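Local coordinates for Beta/gama crystallin family protein (Methanosarcina acetivorans, PDB 3HZ2), which binds calcium ions as an archaeal member of the betagamma-crystallin family, at residues A2-V7 and S17-S22; K34-K39 and I73-I78; G43-Y48 and S79-I84. All coordinates share one frame; numbering follows the deposited sequence.

Interaction 1. Residues A2-V7 and S17-S22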
ATOM      1  N   ALA A   2      15.481   0.205   7.569  1.00 34.52           N
ATOM      2  CA  ALA A   2      14.405  -0.755   7.784  1.00 31.57           C
ATOM      3  C   ALA A   2      13.267  -0.474   6.805  1.00 29.11           C
ATOM      4  O   ALA A   2      12.970   0.683   6.507  1.00 28.48           O
ATOM      5  CB  ALA A   2      13.900  -0.659   9.220  1.00 32.50           C
ATOM      6  N   ALA A   3      12.639  -1.534   6.305  1.00 25.78           N
ATOM      7  CA  ALA A   3      11.543  -1.400   5.351  1.00 21.19           C
ATOM      8  C   ALA A   3      10.462  -0.449   5.857  1.00 18.60           C
ATOM      9  O   ALA A   3      10.069  -0.496   7.023  1.00 17.31           O
ATOM     10  CB  ALA A   3      10.940  -2.768   5.056  1.00 21.87           C
ATOM     11  N   GLU A   4       9.985   0.419   4.973  1.00 16.38           N
ATOM     12  CA  GLU A   4       8.951   1.375   5.338  1.00 14.52           C
ATOM     13  C   GLU A   4       8.131   1.782   4.125  1.00 11.98           C
ATOM     14  O   GLU A   4       8.666   1.961   3.037  1.00 10.96           O
ATOM     15  CB  GLU A   4       9.576   2.619   5.967  1.00 15.89           C
ATOM     16  CG  GLU A   4       8.558   3.666   6.385  1.00 17.98           C
ATOM     17  CD  GLU A   4       9.201   4.874   7.032  1.00 20.41           C
ATOM     18  OE1 GLU A   4       8.462   5.723   7.574  1.00 20.32           O
ATOM     19  OE2 GLU A   4      10.446   4.977   6.995  1.00 21.68           O
ATOM     20  N   VAL A   5       6.827   1.925   4.320  1.00 10.28           N
ATOM     21  CA  VAL A   5       5.949   2.318   3.227  1.00  9.31           C
ATOM     22  C   VAL A   5       4.848   3.214   3.768  1.00 10.16           C
ATOM     23  O   VAL A   5       4.335   2.984   4.862  1.00 10.90           O
ATOM     24  CB  VAL A   5       5.307   1.075   2.539  1.00 10.82           C
ATOM     25  CG1 VAL A   5       4.476   0.279   3.541  1.00  8.43           C
ATOM     26  CG2 VAL A   5       4.442   1.516   1.365  1.00  8.91           C
ATOM     27  N   ILE A   6       4.512   4.256   3.013  1.00  9.78           N
ATOM     28  CA  ILE A   6       3.446   5.158   3.413  1.00  8.85           C
ATOM     29  C   ILE A   6       2.343   5.057   2.366  1.00  9.36           C
ATOM     30  O   ILE A   6       2.592   5.188   1.166  1.00  8.88           O
ATOM     31  CB  ILE A   6       3.927   6.625   3.510  1.00  9.59           C
ATOM     32  CG1 ILE A   6       5.218   6.703   4.331  1.00 10.27           C
ATOM     33  CG2 ILE A   6       2.849   7.473   4.188  1.00  8.71           C
ATOM     34  CD1 ILE A   6       5.746   8.111   4.522  1.00 12.41           C
ATOM     35  N   VAL A   7       1.128   4.796   2.827  1.00  9.42           N
ATOM     36  CA  VAL A   7      -0.016   4.669   1.936  1.00  8.64           C
ATOM     37  C   VAL A   7      -0.925   5.874   2.124  1.00  8.59           C
ATOM     38  O   VAL A   7      -1.039   6.412   3.227  1.00  7.51           O
ATOM     39  CB  VAL A   7      -0.799   3.369   2.220  1.00  9.17           C
ATOM     40  CG1 VAL A   7       0.065   2.164   1.868  1.00  8.25           C
ATOM     41  CG2 VAL A   7      -1.208   3.311   3.694  1.00 10.17           C
ATOM     42  N   SER A  17      -3.366   9.208   5.709  1.00 12.17           N
ATOM     43  CA  SER A  17      -2.157   8.474   5.366  1.00 11.90           C
ATOM     44  C   SER A  17      -1.753   7.600   6.537  1.00 11.21           C
ATOM     45  O   SER A  17      -2.165   7.840   7.673  1.00 10.23           O
ATOM     46  CB  SER A  17      -1.015   9.433   5.015  1.00 11.45           C
ATOM     47  OG  SER A  17      -0.554  10.133   6.153  1.00 12.78           O
ATOM     48  N   PHE A  18      -0.956   6.577   6.254  1.00 10.61           N
ATOM     49  CA  PHE A  18      -0.485   5.664   7.288  1.00 11.33           C
ATOM     50  C   PHE A  18       0.951   5.278   6.987  1.00 12.38           C
ATOM     51  O   PHE A  18       1.258   4.799   5.897  1.00 11.24           O
ATOM     52  CB  PHE A  18      -1.344   4.398   7.330  1.00 13.02           C
ATOM     53  CG  PHE A  18      -0.967   3.451   8.435  1.00 13.94           C
ATOM     54  CD1 PHE A  18      -1.252   3.765   9.761  1.00 15.10           C
ATOM     55  CD2 PHE A  18      -0.305   2.260   8.156  1.00 14.29           C
ATOM     56  CE1 PHE A  18      -0.881   2.902  10.797  1.00 16.83           C
ATOM     57  CE2 PHE A  18       0.072   1.391   9.181  1.00 15.39           C
ATOM     58  CZ  PHE A  18      -0.218   1.715  10.506  1.00 14.14           C
ATOM     59  N   ASP A  19       1.829   5.490   7.961  1.00 12.89           N
ATOM     60  CA  ASP A  19       3.241   5.162   7.807  1.00 14.80           C
ATOM     61  C   ASP A  19       3.464   3.786   8.427  1.00 14.47           C
ATOM     62  O   ASP A  19       3.406   3.633   9.645  1.00 15.61           O
ATOM     63  CB  ASP A  19       4.098   6.205   8.528  1.00 17.16           C
ATOM     64  CG  ASP A  19       5.562   6.126   8.145  1.00 20.31           C
ATOM     65  OD1 ASP A  19       6.080   5.004   7.993  1.00 20.41           O
ATOM     66  OD2 ASP A  19       6.198   7.192   8.009  1.00 24.20           O
ATOM     67  N   ALA A  20       3.723   2.790   7.587  1.00 13.69           N
ATOM     68  CA  ALA A  20       3.923   1.430   8.065  1.00 13.80           C
ATOM     69  C   ALA A  20       5.373   0.955   8.048  1.00 14.09           C
ATOM     70  O   ALA A  20       6.086   1.122   7.058  1.00 12.06           O
ATOM     71  CB  ALA A  20       3.063   0.467   7.249  1.00 12.99           C
ATOM     72  N   THR A  21       5.796   0.361   9.159  1.00 13.53           N
ATOM     73  CA  THR A  21       7.137  -0.188   9.281  1.00 14.66           C
ATOM     74  C   THR A  21       7.003  -1.665   9.636  1.00 15.28           C
ATOM     75  O   THR A  21       7.996  -2.365   9.841  1.00 16.86           O
ATOM     76  CB  THR A  21       7.957   0.537  10.366  1.00 14.72           C
ATOM     77  OG1 THR A  21       7.222   0.556  11.597  1.00 15.27           O
ATOM     78  CG2 THR A  21       8.263   1.962   9.930  1.00 14.59           C
ATOM     79  N   SER A  22       5.759  -2.130   9.699  1.00 14.97           N
ATOM     80  CA  SER A  22       5.458  -3.525  10.012  1.00 14.50           C
ATOM     81  C   SER A  22       4.297  -3.980   9.134  1.00 15.00           C
ATOM     82  O   SER A  22       3.610  -3.155   8.530  1.00 14.61           O
ATOM     83  CB  SER A  22       5.095  -3.681  11.495  1.00 15.79           C
ATOM     84  OG  SER A  22       3.973  -2.889  11.837  1.00 17.59           O
TER
HETATM   85  O   HOH W   1      10.606  -2.149   9.081  1.00 21.11           O
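Val-5 and Val-7 pair with Ala-20 and Phe-18 as the hydrogen-bonded partners of two antiparallel strands whose axes come within 4.7 Å at 171°, each pair closed by two backbone bonds, among them Ala-20 N to Val-5 O at 2.8 Å. On the face of Val-5, Val-7, Phe-18 and Ala-20 the contact is apolar: Val-7 CG2 lies beside Phe-18 CB at 3.8 Å, and Val-5 CG1 touches Ala-20 CB at 4.0 Å. The other face carries Ile-6 and two acids. With CG of Glu-4 anti to its backbone nitrogen (chi1 -180°), the extended chain brings OE1 near both oxygens of Asp-19, OD1 at 2.5 Å and OD2 at 2.7 Å, so close that one of the two acids probably holds a proton. OD2 also lies beside Ile-6 CD1, at 3.6 Å. An alanine here in place of Glu-4 removes the carboxyl group and CG; Asp-19 would probably be freer to turn, and a gap is likely to open beside Thr-21 CG2. Beyond the last pair, one water donates to both Ala-3 O and Thr-21 O. This is the beta hairpin that opens the first Greek key motif of the betagamma-crystallin domain.

Interaction 2. Residues K34-K39 and I73-I78. With CA (calcium ion), chain E; CA (calcium ion), chain F.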
ATOM      1  N   LYS A  34      -9.251   1.954   0.236  1.00 10.77           N
ATOM      2  CA  LYS A  34      -9.153   3.395   0.019  1.00 11.02           C
ATOM      3  C   LYS A  34      -7.816   3.846  -0.574  1.00  9.92           C
ATOM      4  O   LYS A  34      -7.730   4.926  -1.143  1.00  8.22           O
ATOM      5  CB  LYS A  34      -9.334   4.156   1.334  1.00 12.38           C
ATOM      6  CG  LYS A  34     -10.633   3.937   2.063  1.00 13.93           C
ATOM      7  CD  LYS A  34     -10.664   4.853   3.278  1.00 14.79           C
ATOM      8  CE  LYS A  34     -11.809   4.544   4.207  1.00 16.45           C
ATOM      9  NZ  LYS A  34     -11.751   5.433   5.397  1.00 21.37           N
ATOM     10  N   ILE A  35      -6.769   3.042  -0.436  1.00  9.36           N
ATOM     11  CA  ILE A  35      -5.452   3.450  -0.927  1.00  7.89           C
ATOM     12  C   ILE A  35      -5.374   3.778  -2.418  1.00  9.49           C
ATOM     13  O   ILE A  35      -5.740   2.964  -3.268  1.00 11.22           O
ATOM     14  CB  ILE A  35      -4.390   2.395  -0.564  1.00  7.98           C
ATOM     15  CG1 ILE A  35      -4.299   2.278   0.961  1.00  8.80           C
ATOM     16  CG2 ILE A  35      -3.038   2.792  -1.148  1.00  7.91           C
ATOM     17  CD1 ILE A  35      -3.503   1.084   1.455  1.00  7.30           C
ATOM     18  N   SER A  36      -4.876   4.981  -2.719  1.00  7.49           N
ATOM     19  CA  SER A  36      -4.753   5.466  -4.093  1.00  8.74           C
ATOM     20  C   SER A  36      -3.359   5.914  -4.511  1.00  7.67           C
ATOM     21  O   SER A  36      -3.095   6.110  -5.697  1.00  8.69           O
ATOM     22  CB  SER A  36      -5.725   6.609  -4.321  1.00  8.28           C
ATOM     23  OG  SER A  36      -7.043   6.128  -4.224  1.00  8.43           O
ATOM     24  N   SER A  37      -2.480   6.113  -3.539  1.00  9.21           N
ATOM     25  CA  SER A  37      -1.104   6.493  -3.837  1.00  9.04           C
ATOM     26  C   SER A  37      -0.227   5.860  -2.766  1.00  8.73           C
ATOM     27  O   SER A  37      -0.681   5.608  -1.647  1.00  8.82           O
ATOM     28  CB  SER A  37      -0.940   8.023  -3.889  1.00  9.51           C
ATOM     29  OG  SER A  37      -1.350   8.651  -2.694  1.00 11.15           O
ATOM     30  N   ILE A  38       1.023   5.582  -3.115  1.00  8.54           N
ATOM     31  CA  ILE A  38       1.931   4.915  -2.194  1.00  7.68           C
ATOM     32  C   ILE A  38       3.368   5.403  -2.334  1.00  8.34           C
ATOM     33  O   ILE A  38       3.806   5.770  -3.423  1.00  7.81           O
ATOM     34  CB  ILE A  38       1.944   3.385  -2.459  1.00  9.22           C
ATOM     35  CG1 ILE A  38       0.531   2.811  -2.331  1.00  8.09           C
ATOM     36  CG2 ILE A  38       2.909   2.690  -1.498  1.00  8.79           C
ATOM     37  CD1 ILE A  38       0.404   1.373  -2.819  1.00  8.63           C
ATOM     38  N   LYS A  39       4.094   5.391  -1.221  1.00  9.45           N
ATOM     39  CA  LYS A  39       5.502   5.774  -1.215  1.00  8.26           C
ATOM     40  C   LYS A  39       6.294   4.680  -0.511  1.00  8.46           C
ATOM     41  O   LYS A  39       6.200   4.534   0.705  1.00  8.78           O
ATOM     42  CB  LYS A  39       5.718   7.090  -0.466  1.00  9.61           C
ATOM     43  CG  LYS A  39       5.265   8.337  -1.194  1.00  8.87           C
ATOM     44  CD  LYS A  39       5.674   9.570  -0.399  1.00  7.96           C
ATOM     45  CE  LYS A  39       5.076  10.844  -0.961  1.00  9.20           C
ATOM     46  NZ  LYS A  39       5.517  12.027  -0.150  1.00  9.39           N
ATOM     47  N   ILE A  73      -2.253  -1.608  -9.849  1.00 13.97           N
ATOM     48  CA  ILE A  73      -3.210  -1.910  -8.790  1.00 12.91           C
ATOM     49  C   ILE A  73      -4.520  -1.147  -8.972  1.00 12.64           C
ATOM     50  O   ILE A  73      -4.517   0.060  -9.196  1.00 12.34           O
ATOM     51  CB  ILE A  73      -2.625  -1.534  -7.411  1.00 12.47           C
ATOM     52  CG1 ILE A  73      -1.290  -2.249  -7.202  1.00 12.08           C
ATOM     53  CG2 ILE A  73      -3.611  -1.891  -6.307  1.00 13.26           C
ATOM     54  CD1 ILE A  73      -0.525  -1.769  -5.978  1.00 10.84           C
ATOM     55  N   PRO A  74      -5.662  -1.847  -8.883  1.00 13.10           N
ATOM     56  CA  PRO A  74      -6.946  -1.157  -9.039  1.00 13.45           C
ATOM     57  C   PRO A  74      -7.135  -0.167  -7.888  1.00 11.88           C
ATOM     58  O   PRO A  74      -6.728  -0.433  -6.757  1.00 12.23           O
ATOM     59  CB  PRO A  74      -7.962  -2.301  -9.019  1.00 14.67           C
ATOM     60  CG  PRO A  74      -7.267  -3.379  -8.225  1.00 17.15           C
ATOM     61  CD  PRO A  74      -5.851  -3.299  -8.719  1.00 14.85           C
ATOM     62  N   ASP A  75      -7.744   0.974  -8.175  1.00 10.80           N
ATOM     63  CA  ASP A  75      -7.942   1.992  -7.150  1.00 11.54           C
ATOM     64  C   ASP A  75      -8.915   1.549  -6.058  1.00 11.32           C
ATOM     65  O   ASP A  75      -9.860   0.808  -6.324  1.00 11.78           O
ATOM     66  CB  ASP A  75      -8.429   3.291  -7.802  1.00 11.87           C
ATOM     67  CG  ASP A  75      -8.370   4.471  -6.857  1.00 11.77           C
ATOM     68  OD1 ASP A  75      -7.430   4.518  -6.036  1.00  9.33           O
ATOM     69  OD2 ASP A  75      -9.248   5.353  -6.945  1.00 12.63           O
ATOM     70  N   ASN A  76      -8.664   1.993  -4.827  1.00  9.64           N
ATOM     71  CA  ASN A  76      -9.517   1.665  -3.681  1.00  9.63           C
ATOM     72  C   ASN A  76      -9.738   0.172  -3.495  1.00  9.20           C
ATOM     73  O   ASN A  76     -10.841  -0.252  -3.147  1.00  8.33           O
ATOM     74  CB  ASN A  76     -10.885   2.341  -3.829  1.00  8.49           C
ATOM     75  CG  ASN A  76     -10.773   3.834  -3.913  1.00  8.32           C
ATOM     76  OD1 ASN A  76      -9.786   4.389  -3.470  1.00  5.99           O
ATOM     77  ND2 ASN A  76     -11.784   4.494  -4.466  1.00  6.26           N
ATOM     78  N   SER A  77      -8.697  -0.625  -3.700  1.00  9.14           N
ATOM     79  CA  SER A  77      -8.857  -2.067  -3.582  1.00 10.44           C
ATOM     80  C   SER A  77      -7.895  -2.771  -2.633  1.00 10.46           C
ATOM     81  O   SER A  77      -8.112  -3.922  -2.289  1.00 10.39           O
ATOM     82  CB  SER A  77      -8.742  -2.707  -4.960  1.00 12.62           C
ATOM     83  OG  SER A  77      -7.426  -2.558  -5.460  1.00 17.92           O
ATOM     84  N   ILE A  78      -6.820  -2.111  -2.228  1.00  8.93           N
ATOM     85  CA  ILE A  78      -5.875  -2.756  -1.321  1.00  9.39           C
ATOM     86  C   ILE A  78      -6.533  -3.006   0.033  1.00  8.85           C
ATOM     87  O   ILE A  78      -7.202  -2.128   0.574  1.00 10.64           O
ATOM     88  CB  ILE A  78      -4.610  -1.890  -1.138  1.00  9.55           C
ATOM     89  CG1 ILE A  78      -3.853  -1.817  -2.469  1.00  9.48           C
ATOM     90  CG2 ILE A  78      -3.729  -2.467  -0.024  1.00  9.44           C
ATOM     91  CD1 ILE A  78      -2.693  -0.854  -2.473  1.00 11.40           C
TER
HETATM   92 CA    CA E 101      -8.949   6.504  -2.687  1.00  9.26          CA
HETATM   93 CA    CA F 102     -10.157  -4.987  -1.312  1.00 14.17          CA
HETATM   94  O   HOH W   2      -5.923   0.305  -3.966  1.00  6.99           O
HETATM   95  O   HOH W   3      -6.693   0.494   0.641  1.00 15.41           O
HETATM   96  O   HOH W   4      -9.722   7.086  -5.188  1.00 13.92           O
HETATM   97  O   HOH W   5     -10.994   6.422  -1.126  1.00  8.33           O
HETATM   98  O   HOH W   6      -9.804   9.044  -2.733  1.00 16.06           O
HETATM   99  O   HOH W   7     -11.849  -4.637  -3.469  1.00 41.42           O
HETATM  100  O   HOH W   8     -12.178  -6.363   0.012  1.00 21.95           O
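Ser-36 and Asn-76 meet across one of the two calcium sites built by the betagamma-crystallin signature N/D-N/D-X-X-S/T-S, which occurs once in each Greek key motif. The two copies exchange ligands. To the first calcium, Lys-34 gives its backbone O at 2.5 Å and Ser-36 its OG, also at 2.5 Å, while Asn-76, from the other copy, reaches over with OD1 at 2.4 Å. Glu-9 O and three waters complete seven ligands. Asn-76 sits third in a type II turn from Pro-74 to Ser-77, and its positive phi of 54° lets the chain turn back while the amide oxygen points into the site.

Asp-75 works from the second shell. Its CG stands anti to the backbone N (chi1 -168°), which carries the carboxylate to Ser-36: OG donates to Asp-75 OD1 in a very short bond of 2.5 Å while Ser-36 OG itself also binds the calcium. OD2 accepts from a water that is itself a calcium ligand, so the aspartate steadies two ligands at once and probably adds negative charge near the ion. Ser-77 turns the other way and offers its backbone O to the second calcium, which Asp-33, Glu-49 and Ser-79 also bind.

Behind the metals the contact is apolar. Ile-35 CD1 lies 3.9 Å from Ile-78 CG2, the two side chains slanting across each other, and Ile-38 meets Ile-78 tip to tip, CD1 to CD1 at 3.8 Å; Phe-47 adjoins this cluster. Direct backbone bonding is slight, a weak Asn-76 N to Ile-35 O contact. Water bridges the loops instead: one molecule donates to Ile-35 O at 2.8 Å and to Pro-74 O, and accepts from Ser-77 N at 2.9 Å.

Interaction 3. Residues G43-Y48 and S79-I84. With CA (calcium ion), chain F.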
ATOM      1  N   GLY A  43      12.702  -1.185   1.161  1.00 14.21           N
ATOM      2  CA  GLY A  43      12.214  -2.550   1.162  1.00 13.74           C
ATOM      3  C   GLY A  43      11.223  -2.775   0.040  1.00 13.98           C
ATOM      4  O   GLY A  43      10.863  -1.839  -0.677  1.00 14.07           O
ATOM      5  N   THR A  44      10.798  -4.021  -0.130  1.00 13.55           N
ATOM      6  CA  THR A  44       9.823  -4.356  -1.157  1.00 13.38           C
ATOM      7  C   THR A  44       8.561  -4.780  -0.425  1.00 11.43           C
ATOM      8  O   THR A  44       8.618  -5.566   0.521  1.00 11.42           O
ATOM      9  CB  THR A  44      10.304  -5.509  -2.050  1.00 15.99           C
ATOM     10  OG1 THR A  44      11.536  -5.140  -2.681  1.00 19.17           O
ATOM     11  CG2 THR A  44       9.271  -5.813  -3.122  1.00 17.50           C
ATOM     12  N   TRP A  45       7.426  -4.246  -0.855  1.00  9.01           N
ATOM     13  CA  TRP A  45       6.164  -4.559  -0.210  1.00  9.25           C
ATOM     14  C   TRP A  45       5.147  -5.182  -1.150  1.00  9.51           C
ATOM     15  O   TRP A  45       5.045  -4.808  -2.320  1.00 10.86           O
ATOM     16  CB  TRP A  45       5.563  -3.296   0.407  1.00  9.81           C
ATOM     17  CG  TRP A  45       6.378  -2.721   1.528  1.00  9.65           C
ATOM     18  CD1 TRP A  45       7.543  -2.018   1.422  1.00  9.27           C
ATOM     19  CD2 TRP A  45       6.081  -2.802   2.923  1.00  9.20           C
ATOM     20  NE1 TRP A  45       7.990  -1.652   2.672  1.00  8.23           N
ATOM     21  CE2 TRP A  45       7.111  -2.121   3.610  1.00  9.16           C
ATOM     22  CE3 TRP A  45       5.041  -3.385   3.663  1.00  8.61           C
ATOM     23  CZ2 TRP A  45       7.130  -2.004   5.005  1.00  9.61           C
ATOM     24  CZ3 TRP A  45       5.062  -3.271   5.049  1.00 10.23           C
ATOM     25  CH2 TRP A  45       6.102  -2.584   5.705  1.00  8.90           C
ATOM     26  N   ARG A  46       4.389  -6.132  -0.617  1.00  9.29           N
ATOM     27  CA  ARG A  46       3.358  -6.822  -1.375  1.00  9.67           C
ATOM     28  C   ARG A  46       1.983  -6.359  -0.918  1.00  9.08           C
ATOM     29  O   ARG A  46       1.682  -6.373   0.278  1.00 10.38           O
ATOM     30  CB  ARG A  46       3.488  -8.332  -1.174  1.00  9.58           C
ATOM     31  CG  ARG A  46       2.356  -9.132  -1.785  1.00 10.90           C
ATOM     32  CD  ARG A  46       2.696 -10.611  -1.790  1.00 11.42           C
ATOM     33  NE  ARG A  46       3.850 -10.889  -2.637  1.00 13.74           N
ATOM     34  CZ  ARG A  46       4.330 -12.107  -2.857  1.00 16.24           C
ATOM     35  NH1 ARG A  46       3.750 -13.153  -2.287  1.00 16.73           N
ATOM     36  NH2 ARG A  46       5.378 -12.280  -3.653  1.00 14.64           N
ATOM     37  N   PHE A  47       1.152  -5.952  -1.874  1.00  9.12           N
ATOM     38  CA  PHE A  47      -0.191  -5.480  -1.570  1.00  8.21           C
ATOM     39  C   PHE A  47      -1.229  -6.479  -2.066  1.00  8.85           C
ATOM     40  O   PHE A  47      -1.195  -6.897  -3.219  1.00 10.81           O
ATOM     41  CB  PHE A  47      -0.413  -4.102  -2.205  1.00  9.22           C
ATOM     42  CG  PHE A  47       0.578  -3.071  -1.742  1.00  9.21           C
ATOM     43  CD1 PHE A  47       1.853  -3.013  -2.297  1.00  8.84           C
ATOM     44  CD2 PHE A  47       0.260  -2.206  -0.698  1.00  8.89           C
ATOM     45  CE1 PHE A  47       2.804  -2.108  -1.817  1.00  9.31           C
ATOM     46  CE2 PHE A  47       1.202  -1.300  -0.210  1.00  9.83           C
ATOM     47  CZ  PHE A  47       2.477  -1.253  -0.770  1.00  9.60           C
ATOM     48  N   TYR A  48      -2.141  -6.856  -1.176  1.00  9.45           N
ATOM     49  CA  TYR A  48      -3.190  -7.829  -1.476  1.00  8.56           C
ATOM     50  C   TYR A  48      -4.555  -7.179  -1.614  1.00  9.79           C
ATOM     51  O   TYR A  48      -4.841  -6.169  -0.971  1.00  9.93           O
ATOM     52  CB  TYR A  48      -3.258  -8.873  -0.363  1.00  8.45           C
ATOM     53  CG  TYR A  48      -2.135  -9.882  -0.378  1.00  9.50           C
ATOM     54  CD1 TYR A  48      -2.247 -11.063  -1.112  1.00  8.59           C
ATOM     55  CD2 TYR A  48      -0.973  -9.675   0.366  1.00  9.12           C
ATOM     56  CE1 TYR A  48      -1.227 -12.020  -1.096  1.00  8.19           C
ATOM     57  CE2 TYR A  48       0.047 -10.623   0.386  1.00 10.73           C
ATOM     58  CZ  TYR A  48      -0.089 -11.792  -0.344  1.00  8.59           C
ATOM     59  OH  TYR A  48       0.912 -12.739  -0.305  1.00 13.14           O
ATOM     60  N   SER A  79      -6.355  -4.210   0.575  1.00  9.62           N
ATOM     61  CA  SER A  79      -6.945  -4.546   1.869  1.00  8.28           C
ATOM     62  C   SER A  79      -5.945  -5.074   2.886  1.00  8.03           C
ATOM     63  O   SER A  79      -6.288  -5.286   4.046  1.00 10.01           O
ATOM     64  CB  SER A  79      -8.077  -5.555   1.690  1.00  9.94           C
ATOM     65  OG  SER A  79      -9.194  -4.921   1.101  1.00 10.63           O
ATOM     66  N   SER A  80      -4.712  -5.295   2.446  1.00  8.22           N
ATOM     67  CA  SER A  80      -3.657  -5.760   3.335  1.00  7.20           C
ATOM     68  C   SER A  80      -2.333  -5.696   2.599  1.00  7.48           C
ATOM     69  O   SER A  80      -2.295  -5.711   1.372  1.00  7.81           O
ATOM     70  CB  SER A  80      -3.922  -7.196   3.823  1.00  5.12           C
ATOM     71  OG  SER A  80      -3.928  -8.130   2.754  1.00  7.75           O
ATOM     72  N   PHE A  81      -1.247  -5.580   3.348  1.00  7.24           N
ATOM     73  CA  PHE A  81       0.070  -5.540   2.733  1.00  8.62           C
ATOM     74  C   PHE A  81       1.143  -5.907   3.739  1.00  9.30           C
ATOM     75  O   PHE A  81       0.987  -5.689   4.941  1.00 10.11           O
ATOM     76  CB  PHE A  81       0.347  -4.165   2.084  1.00  8.75           C
ATOM     77  CG  PHE A  81       0.240  -2.986   3.022  1.00 10.33           C
ATOM     78  CD1 PHE A  81       1.307  -2.626   3.844  1.00  9.28           C
ATOM     79  CD2 PHE A  81      -0.915  -2.212   3.051  1.00  8.93           C
ATOM     80  CE1 PHE A  81       1.222  -1.512   4.678  1.00 10.51           C
ATOM     81  CE2 PHE A  81      -1.012  -1.096   3.881  1.00 11.15           C
ATOM     82  CZ  PHE A  81       0.058  -0.746   4.695  1.00 10.81           C
ATOM     83  N   ARG A  82       2.221  -6.499   3.239  1.00 10.14           N
ATOM     84  CA  ARG A  82       3.318  -6.910   4.095  1.00 12.23           C
ATOM     85  C   ARG A  82       4.637  -6.878   3.352  1.00 13.22           C
ATOM     86  O   ARG A  82       4.682  -6.836   2.120  1.00 12.59           O
ATOM     87  CB  ARG A  82       3.072  -8.321   4.635  1.00 12.66           C
ATOM     88  CG  ARG A  82       2.936  -9.388   3.562  1.00 15.18           C
ATOM     89  CD  ARG A  82       2.691 -10.749   4.196  1.00 19.65           C
ATOM     90  NE  ARG A  82       2.240 -11.742   3.223  1.00 22.28           N
ATOM     91  CZ  ARG A  82       1.819 -12.963   3.545  1.00 23.39           C
ATOM     92  NH1 ARG A  82       1.793 -13.343   4.817  1.00 23.58           N
ATOM     93  NH2 ARG A  82       1.414 -13.801   2.598  1.00 20.51           N
ATOM     94  N   GLN A  83       5.714  -6.903   4.124  1.00 15.16           N
ATOM     95  CA  GLN A  83       7.059  -6.873   3.582  1.00 16.76           C
ATOM     96  C   GLN A  83       7.434  -8.238   3.012  1.00 17.29           C
ATOM     97  O   GLN A  83       7.004  -9.274   3.524  1.00 16.69           O
ATOM     98  CB  GLN A  83       8.036  -6.498   4.694  1.00 17.41           C
ATOM     99  CG  GLN A  83       9.394  -6.041   4.213  1.00 20.73           C
ATOM    100  CD  GLN A  83      10.387  -5.930   5.352  1.00 21.71           C
ATOM    101  OE1 GLN A  83      10.037  -5.504   6.457  1.00 19.90           O
ATOM    102  NE2 GLN A  83      11.634  -6.304   5.088  1.00 21.88           N
ATOM    103  N   ILE A  84       8.230  -8.240   1.947  1.00 18.27           N
ATOM    104  CA  ILE A  84       8.676  -9.488   1.337  1.00 19.74           C
ATOM    105  C   ILE A  84      10.142  -9.402   0.930  1.00 21.40           C
ATOM    106  O   ILE A  84      10.711  -8.291   1.011  1.00 21.53           O
ATOM    107  CB  ILE A  84       7.840  -9.851   0.092  1.00 19.29           C
ATOM    108  CG1 ILE A  84       7.889  -8.711  -0.927  1.00 19.42           C
ATOM    109  CG2 ILE A  84       6.407 -10.163   0.504  1.00 20.94           C
ATOM    110  CD1 ILE A  84       7.178  -9.029  -2.228  1.00 20.65           C
ATOM    111  OXT ILE A  84      10.700 -10.446   0.529  1.00 22.49           O
TER
HETATM  112 CA    CA F 102     -10.157  -4.987  -1.312  1.00 14.17          CA
HETATM  113  O   HOH W   9      11.590  -6.030   1.985  1.00 20.72           O
HETATM  114  O   HOH W   7     -11.849  -4.637  -3.469  1.00 41.42           O
HETATM  115  O   HOH W   8     -12.178  -6.363   0.012  1.00 21.95           O
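Tyr-48 faces Ser-80 on the neighbouring strand and reaches diagonally to Arg-82. Its CB is 3.3 Å from Ser-80 OG, a hydroxyl that bonds to Tyr-50 O and Tyr-53 N. CG and CD2 pass the same oxygen at longer range. On the way out, CE2 comes to 3.8 Å from Arg-82 NE, with ring and guanidinium planes 72° apart. At the tip, OH accepts from Arg-82 NH2 at 3.1 Å in a nearly straight bond, lying at the guanidinium edge; Arg-46 NH1 adds a weak bond to the same oxygen.

Arg-46 and Arg-82 are themselves a hydrogen-bonded backbone pair, Arg-46 N to Arg-82 O at 2.8 Å, in antiparallel strands at 162°. The opposite face carries Trp-45, Phe-47, Phe-81 and Gln-83. Phe-81 CB meets Phe-47 CD2 at 3.4 Å. With CG between N and the carbonyl carbon (chi1 57°), the Phe-81 ring runs its CG and CD2 alongside Phe-47 CD2 and CE2 and turns its CD1 edge to Trp-45. Gln-83 CB sits over the six-membered ring of Trp-45, a CH-pi contact.

At the other end Ser-79 and Ser-80 both face Tyr-48 in a classic beta bulge. Ser-79 OG binds the second calcium, the one held by Ser-77 O, at 2.6 Å, and hydrogen-bonds to Asn-32 OD1. On the polar face Arg-82 is the main donor to the phenol oxygen and Arg-46 a weak one; Asp-59, salt-bridged to Arg-46 NE, probably offsets part of that charge, and the arginines would probably favour negative character on the oxygen.

Along the chain interaction 1 closes before the others open, whereas the segments of interactions 2 and 3 alternate. Interaction 1 belongs to the four-stranded antiparallel sheet, which also holds strand 37-42 of interaction 2; interaction 3 pairs strands of the three-stranded sheet. Centres of interactions 1 and 3 lie about 10 Å apart, and the sheets pack where Val-5 CG1 meets the Trp-45 ring and Ala-20 CB meets Phe-81. Interaction 2, centred about 14 Å from interaction 1 and 12 Å from interaction 3, ties the two Greek key motifs together. It holds ligands of both calcium ions, and its Ile-35, Ile-38 and Ile-78 pack on Phe-47 and Phe-81, which puts both sites beside the core.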